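Local coordinates for protein quinone oxidoreductase 1 (Escherichia coli, PDB 1QOR) that catalyses the NADPH-dependent one-electron reduction of quinones to semiquinones, as a homodimeric member of the zinc-containing alcohol dehydrogenase family, at residues Tyr46-Tyr52 and Phe238-Ser242; Ala37-Asn41 and Thr63-Gly67. All coordinates share one frame; numbering follows the deposited sequence.

Both contacts are largely buried, yet they do different work. Interaction 2 lies wholly within the GroES-like part of the chain and pairs strand 37-39 with the start of strand 65-72, through backbone hydrogen bonds, an asparagine-carboxylate bond and two bridging waters. Interaction 1 joins helix 42-49, which follows strand 37-39, to the loop after strand 233-237 of the Rossmann part; tyrosine and asparagine side chains and the bound NADPH carry it, and its edge at L51 is exposed. The centres are about 18 Å apart and no atoms touch, but the short run from N41 to Y46 carries the chain from the sheet of interaction 2 to the cofactor cleft of interaction 1.

Interaction 1: residues Tyr46-Tyr52 and Phe238-Ser242; sequences YIRSGLY and FGNSS. With NDP (NADPH dihydro-nicotinamide-adenine-dinucleotide phosphate), chain D.
The phenol of Y46 reaches across to the loop 238-242, where its OH accepts a hydrogen bond from the backbone N of N240 (3.0 Å). The same hydroxyl donates to O2D of the nicotinamide ribose of NADPH at 2.7 Å, so protein and cofactor both hold the end of the ring. OD1 of N240 hangs over one face of that ring, toward its rim, 3.4 Å from CE2 of Y46, the amide plane tilted 45° to the ring. Because CG of N240 lies beside its own backbone N and anti to the carbonyl carbon (chi1 -35°), the amide extends over the phenol and on toward Y52. The Y52 hydroxyl comes from the opposite direction, 3.1 Å from OD1 of N240, its ring turned 73° from the amide. CD2 of L51 borders OD1 of N240 from a further side at 4.0 Å. S241 turns its CB away from the helix, and its OG shares a 2.7 Å hydrogen bond with O3D of NADPH. G239 has to be small here, since a CB would run into that ribose hydroxyl. Y46 and the residues F238 to S241 are NADP-binding positions, so the contact closes round the ribose between the two domains. Y46 sits in the last turn of helix 42-49, which ends in a Schellman motif at G50, while the loop 238-242 follows strand 233-237 of the parallel Rossmann sheet and leads on toward helix 251-255.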
loop_
_atom_site.group_PDB
_atom_site.type_symbol
_atom_site.label_atom_id
_atom_site.label_comp_id
_atom_site.label_asym_id
_atom_site.label_seq_id
_atom_site.Cartn_x
_atom_site.Cartn_y
_atom_site.Cartn_z
ATOM N N TYR A 46 12.014 0.425 20.820
ATOM C CA TYR A 46 12.206 -0.627 19.818
ATOM C C TYR A 46 13.731 -0.957 19.736
ATOM O O TYR A 46 14.150 -2.139 19.609
ATOM C CB TYR A 46 11.749 -0.160 18.436
ATOM C CG TYR A 46 10.296 0.231 18.304
ATOM C CD1 TYR A 46 9.313 -0.286 19.160
ATOM C CD2 TYR A 46 9.902 1.166 17.329
ATOM C CE1 TYR A 46 7.968 0.138 19.053
ATOM C CE2 TYR A 46 8.571 1.593 17.208
ATOM C CZ TYR A 46 7.607 1.084 18.072
ATOM O OH TYR A 46 6.308 1.559 17.971
ATOM N N ILE A 47 14.541 0.101 19.758
ATOM C CA ILE A 47 15.978 -0.022 19.705
ATOM C C ILE A 47 16.529 -0.696 20.971
ATOM O O ILE A 47 17.246 -1.707 20.887
ATOM C CB ILE A 47 16.577 1.363 19.433
ATOM C CG1 ILE A 47 16.274 1.738 17.993
ATOM C CG2 ILE A 47 18.081 1.410 19.669
ATOM C CD1 ILE A 47 16.533 3.157 17.758
ATOM N N ARG A 48 16.100 -0.226 22.132
ATOM C CA ARG A 48 16.536 -0.798 23.397
ATOM C C ARG A 48 16.164 -2.287 23.520
ATOM O O ARG A 48 16.957 -3.085 24.006
ATOM C CB ARG A 48 15.880 -0.016 24.544
ATOM C CG ARG A 48 16.393 -0.310 25.947
ATOM C CD ARG A 48 15.396 -1.112 26.712
ATOM N NE ARG A 48 14.167 -0.384 26.861
ATOM C CZ ARG A 48 12.923 -0.867 26.799
ATOM N NH1 ARG A 48 12.641 -2.135 26.595
ATOM N NH2 ARG A 48 11.936 -0.011 26.887
ATOM N N SER A 49 14.947 -2.656 23.113
ATOM C CA SER A 49 14.465 -4.029 23.236
ATOM C C SER A 49 15.017 -4.963 22.153
ATOM O O SER A 49 14.958 -6.180 22.306
ATOM C CB SER A 49 12.915 -4.069 23.225
ATOM O OG SER A 49 12.429 -3.871 21.914
ATOM N N GLY A 50 15.589 -4.397 21.095
ATOM C CA GLY A 50 16.120 -5.222 20.045
ATOM C C GLY A 50 15.225 -5.418 18.828
ATOM O O GLY A 50 15.634 -6.115 17.901
ATOM N N LEU A 51 14.024 -4.828 18.792
ATOM C CA LEU A 51 13.162 -4.960 17.609
ATOM C C LEU A 51 13.895 -4.280 16.465
ATOM O O LEU A 51 13.811 -4.748 15.342
ATOM C CB LEU A 51 11.795 -4.304 17.818
ATOM C CG LEU A 51 10.731 -4.396 16.707
ATOM C CD1 LEU A 51 10.281 -5.844 16.486
ATOM C CD2 LEU A 51 9.522 -3.576 17.119
ATOM N N TYR A 52 14.531 -3.132 16.740
ATOM C CA TYR A 52 15.338 -2.397 15.749
ATOM C C TYR A 52 16.765 -2.428 16.349
ATOM O O TYR A 52 17.120 -1.593 17.201
ATOM C CB TYR A 52 14.937 -0.929 15.622
ATOM C CG TYR A 52 13.626 -0.582 14.936
ATOM C CD1 TYR A 52 12.706 -1.573 14.524
ATOM C CD2 TYR A 52 13.274 0.769 14.743
ATOM C CE1 TYR A 52 11.464 -1.204 13.945
ATOM C CE2 TYR A 52 12.071 1.133 14.174
ATOM C CZ TYR A 52 11.163 0.156 13.779
ATOM O OH TYR A 52 9.954 0.542 13.224
ATOM N N PHE A 238 2.130 3.011 10.841
ATOM C CA PHE A 238 3.324 3.798 11.122
ATOM C C PHE A 238 3.884 3.630 12.509
ATOM O O PHE A 238 4.672 4.453 12.955
ATOM C CB PHE A 238 3.061 5.293 10.780
ATOM C CG PHE A 238 2.212 6.044 11.797
ATOM C CD1 PHE A 238 0.826 5.974 11.753
ATOM C CD2 PHE A 238 2.821 6.854 12.766
ATOM C CE1 PHE A 238 0.037 6.697 12.649
ATOM C CE2 PHE A 238 2.063 7.584 13.683
ATOM C CZ PHE A 238 0.659 7.512 13.629
ATOM N N GLY A 239 3.481 2.568 13.192
ATOM C CA GLY A 239 3.978 2.314 14.531
ATOM C C GLY A 239 3.859 0.824 14.843
ATOM O O GLY A 239 3.226 0.081 14.099
ATOM N N ASN A 240 4.532 0.376 15.906
ATOM C CA ASN A 240 4.498 -1.021 16.341
ATOM C C ASN A 240 4.297 -1.010 17.869
ATOM O O ASN A 240 4.889 -1.861 18.548
ATOM C CB ASN A 240 5.850 -1.745 16.096
ATOM C CG ASN A 240 6.562 -1.288 14.855
ATOM O OD1 ASN A 240 7.697 -0.834 14.928
ATOM N ND2 ASN A 240 5.910 -1.378 13.717
ATOM N N SER A 241 3.434 -0.127 18.400
ATOM C CA SER A 241 3.252 -0.037 19.846
ATOM C C SER A 241 2.875 -1.326 20.520
ATOM O O SER A 241 3.388 -1.637 21.600
ATOM C CB SER A 241 2.271 1.050 20.208
ATOM O OG SER A 241 2.753 2.308 19.747
ATOM N N SER A 242 1.971 -2.084 19.909
ATOM C CA SER A 242 1.584 -3.359 20.493
ATOM C C SER A 242 2.376 -4.497 19.820
ATOM O O SER A 242 2.127 -5.658 20.105
ATOM C CB SER A 242 0.086 -3.607 20.289
ATOM O OG SER A 242 -0.249 -3.795 18.919
HETATM P PA NDP D . 2.734 7.435 22.595
HETATM O O1A NDP D . 3.025 8.531 23.554
HETATM O O2A NDP D . 1.614 7.613 21.633
HETATM O O5B NDP D . 2.613 6.075 23.330
HETATM C C5B NDP D . 2.114 4.913 22.722
HETATM C C4B NDP D . 0.645 4.816 23.002
HETATM O O4B NDP D . 0.245 3.779 22.118
HETATM C C3B NDP D . 0.222 4.342 24.399
HETATM O O3B NDP D . 0.174 5.477 25.305
HETATM C C2B NDP D . -1.055 3.567 24.111
HETATM O O2B NDP D . -2.154 4.458 24.253
HETATM C C1B NDP D . -0.874 3.059 22.614
HETATM N N9A NDP D . -0.780 1.595 22.729
HETATM C C8A NDP D . -1.644 0.684 22.278
HETATM N N7A NDP D . -1.231 -0.542 22.621
HETATM C C5A NDP D . -0.112 -0.344 23.282
HETATM C C6A NDP D . 0.661 -1.342 23.862
HETATM N N6A NDP D . 0.346 -2.630 23.800
HETATM N N1A NDP D . 1.750 -0.924 24.508
HETATM C C2A NDP D . 2.100 0.389 24.603
HETATM N N3A NDP D . 1.345 1.339 24.045
HETATM C C4A NDP D . 0.211 0.977 23.377
HETATM O O3 NDP D . 4.071 7.362 21.737
HETATM P PN NDP D . 4.777 8.277 20.659
HETATM O O1N NDP D . 4.015 9.554 20.407
HETATM O O2N NDP D . 6.250 8.356 20.990
HETATM O O5D NDP D . 4.615 7.285 19.354
HETATM C C5D NDP D . 3.380 6.793 18.854
HETATM C C4D NDP D . 3.600 5.758 17.802
HETATM O O4D NDP D . 4.108 6.368 16.595
HETATM C C3D NDP D . 4.606 4.684 18.202
HETATM O O3D NDP D . 4.150 3.400 17.765
HETATM C C2D NDP D . 5.865 5.137 17.431
HETATM O O2D NDP D . 6.758 4.072 17.220
HETATM C C1D NDP D . 5.310 5.635 16.127
HETATM N N1N NDP D . 6.000 6.706 15.358
HETATM C C2N NDP D . 6.204 6.543 14.010
HETATM C C3N NDP D . 6.837 7.557 13.313
HETATM C C7N NDP D . 7.056 7.444 11.810
HETATM O O7N NDP D . 7.575 8.355 11.175
HETATM N N7N NDP D . 6.641 6.315 11.276
HETATM C C4N NDP D . 7.256 8.720 13.937
HETATM C C5N NDP D . 7.035 8.871 15.312
HETATM C C6N NDP D . 6.413 7.850 16.010
HETATM P P2B NDP D . -3.660 3.898 24.693
HETATM O O1X NDP D . -4.558 5.052 24.470
HETATM O O2X NDP D . -3.940 2.769 23.797
HETATM O O3X NDP D . -3.477 3.499 26.101
#

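Interaction 2: residues Ala37-Asn41 and Thr63-Gly67; sequences AIGIN and TEAAG
Strands 37-39 and 65-67 run antiparallel, their axes 4.9 Å apart at 164°, with A37 and A66 as a hydrogen-bonded pair and I38 and A65 as a non-hydrogen-bonded one. A66 N bonds to A37 O at 3.0 Å, whereas the return bond from A37 N to A66 O is weak. G39 N adds a bond to E64 O at 3.1 Å. On the face of I38 and A65, the CB of A65 packs 4.4 Å from CG1 of I38, and CG2 of I38 rests near E64 O. These strands belong to the GroES-like fold of the alcohol dehydrogenase family; strand 65-72 pairs further with strand 84-87, and strand 37-39 with strand 324-326. Past the paired residues the chains part, and a water bridges G39 O and E64 N. E64, with CG anti to its backbone N (chi1 -172°) and an extended chain, passes G39, where a CB would clash with OE1. N41 crosses it at about a right angle: ND2 gives OE1 of E64 a 2.9 Å bond, on the anti side of the carboxylate and 30° out of its plane. A second water joins the same ND2 to T63 N, and OD1 of N41 takes a hydrogen bond from K124 NZ of helix 115-135, so these bonds hold a side chain of the NADPH pocket. Replacing N41 by a leucine would probably leave E64 OE1 and the second water without this donor, and K124 NZ without its acceptor. The other carboxylate oxygen, OE2 of E64, is held by the backbone N of L123 in helix 115-135.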
loop_
_atom_site.group_PDB
_atom_site.type_symbol
_atom_site.label_atom_id
_atom_site.label_comp_id
_atom_site.label_asym_id
_atom_site.label_seq_id
_atom_site.Cartn_x
_atom_site.Cartn_y
_atom_site.Cartn_z
ATOM N N ALA A 37 16.919 19.962 26.841
ATOM C CA ALA A 37 15.724 19.125 26.932
ATOM C C ALA A 37 15.880 17.997 25.891
ATOM O O ALA A 37 16.326 18.246 24.774
ATOM C CB ALA A 37 14.453 19.960 26.685
ATOM N N ILE A 38 15.512 16.778 26.274
ATOM C CA ILE A 38 15.644 15.586 25.423
ATOM C C ILE A 38 14.277 14.907 25.210
ATOM O O ILE A 38 13.590 14.573 26.181
ATOM C CB ILE A 38 16.604 14.541 26.131
ATOM C CG1 ILE A 38 17.965 15.196 26.435
ATOM C CG2 ILE A 38 16.766 13.233 25.287
ATOM C CD1 ILE A 38 18.850 14.373 27.366
ATOM N N GLY A 39 13.912 14.661 23.958
ATOM C CA GLY A 39 12.641 14.025 23.703
ATOM C C GLY A 39 12.694 12.527 23.918
ATOM O O GLY A 39 13.763 11.905 23.805
ATOM N N ILE A 40 11.565 11.956 24.325
ATOM C CA ILE A 40 11.429 10.519 24.501
ATOM C C ILE A 40 10.491 10.094 23.357
ATOM O O ILE A 40 9.488 10.774 23.053
ATOM C CB ILE A 40 10.810 10.163 25.866
ATOM C CG1 ILE A 40 11.787 10.596 26.981
ATOM C CG2 ILE A 40 10.440 8.641 25.932
ATOM C CD1 ILE A 40 11.249 10.471 28.368
ATOM N N ASN A 41 10.813 8.991 22.706
ATOM C CA ASN A 41 10.005 8.555 21.572
ATOM C C ASN A 41 9.819 7.062 21.656
ATOM O O ASN A 41 10.726 6.332 22.127
ATOM C CB ASN A 41 10.665 8.978 20.261
ATOM C CG ASN A 41 10.542 10.468 20.014
ATOM O OD1 ASN A 41 9.476 10.960 19.658
ATOM N ND2 ASN A 41 11.633 11.198 20.184
ATOM N N THR A 63 17.267 10.227 19.278
ATOM C CA THR A 63 17.718 11.025 18.154
ATOM C C THR A 63 17.117 12.431 18.213
ATOM O O THR A 63 17.279 13.188 17.246
ATOM C CB THR A 63 17.281 10.436 16.810
ATOM O OG1 THR A 63 15.847 10.445 16.734
ATOM C CG2 THR A 63 17.803 9.033 16.659
ATOM N N GLU A 64 16.451 12.783 19.326
ATOM C CA GLU A 64 15.792 14.102 19.448
ATOM C C GLU A 64 16.183 14.918 20.670
ATOM O O GLU A 64 16.127 14.426 21.789
ATOM C CB GLU A 64 14.270 13.932 19.496
ATOM C CG GLU A 64 13.506 15.249 19.428
ATOM C CD GLU A 64 11.995 15.102 19.694
ATOM O OE1 GLU A 64 11.543 14.099 20.290
ATOM O OE2 GLU A 64 11.242 16.007 19.286
ATOM N N ALA A 65 16.545 16.181 20.475
ATOM C CA ALA A 65 16.887 17.006 21.602
ATOM C C ALA A 65 16.988 18.431 21.111
ATOM O O ALA A 65 17.035 18.683 19.890
ATOM C CB ALA A 65 18.189 16.543 22.243
ATOM N N ALA A 66 16.975 19.361 22.068
ATOM C CA ALA A 66 17.054 20.806 21.778
ATOM C C ALA A 66 18.075 21.389 22.733
ATOM O O ALA A 66 18.211 20.897 23.874
ATOM C CB ALA A 66 15.653 21.482 22.002
ATOM N N GLY A 67 18.810 22.404 22.289
ATOM C CA GLY A 67 19.787 23.009 23.179
ATOM C C GLY A 67 20.589 24.111 22.534
ATOM O O GLY A 67 20.197 24.653 21.491
HETATM O O HOH W 1 15.890 11.638 22.087
HETATM O O HOH W 2 14.455 9.812 20.148
#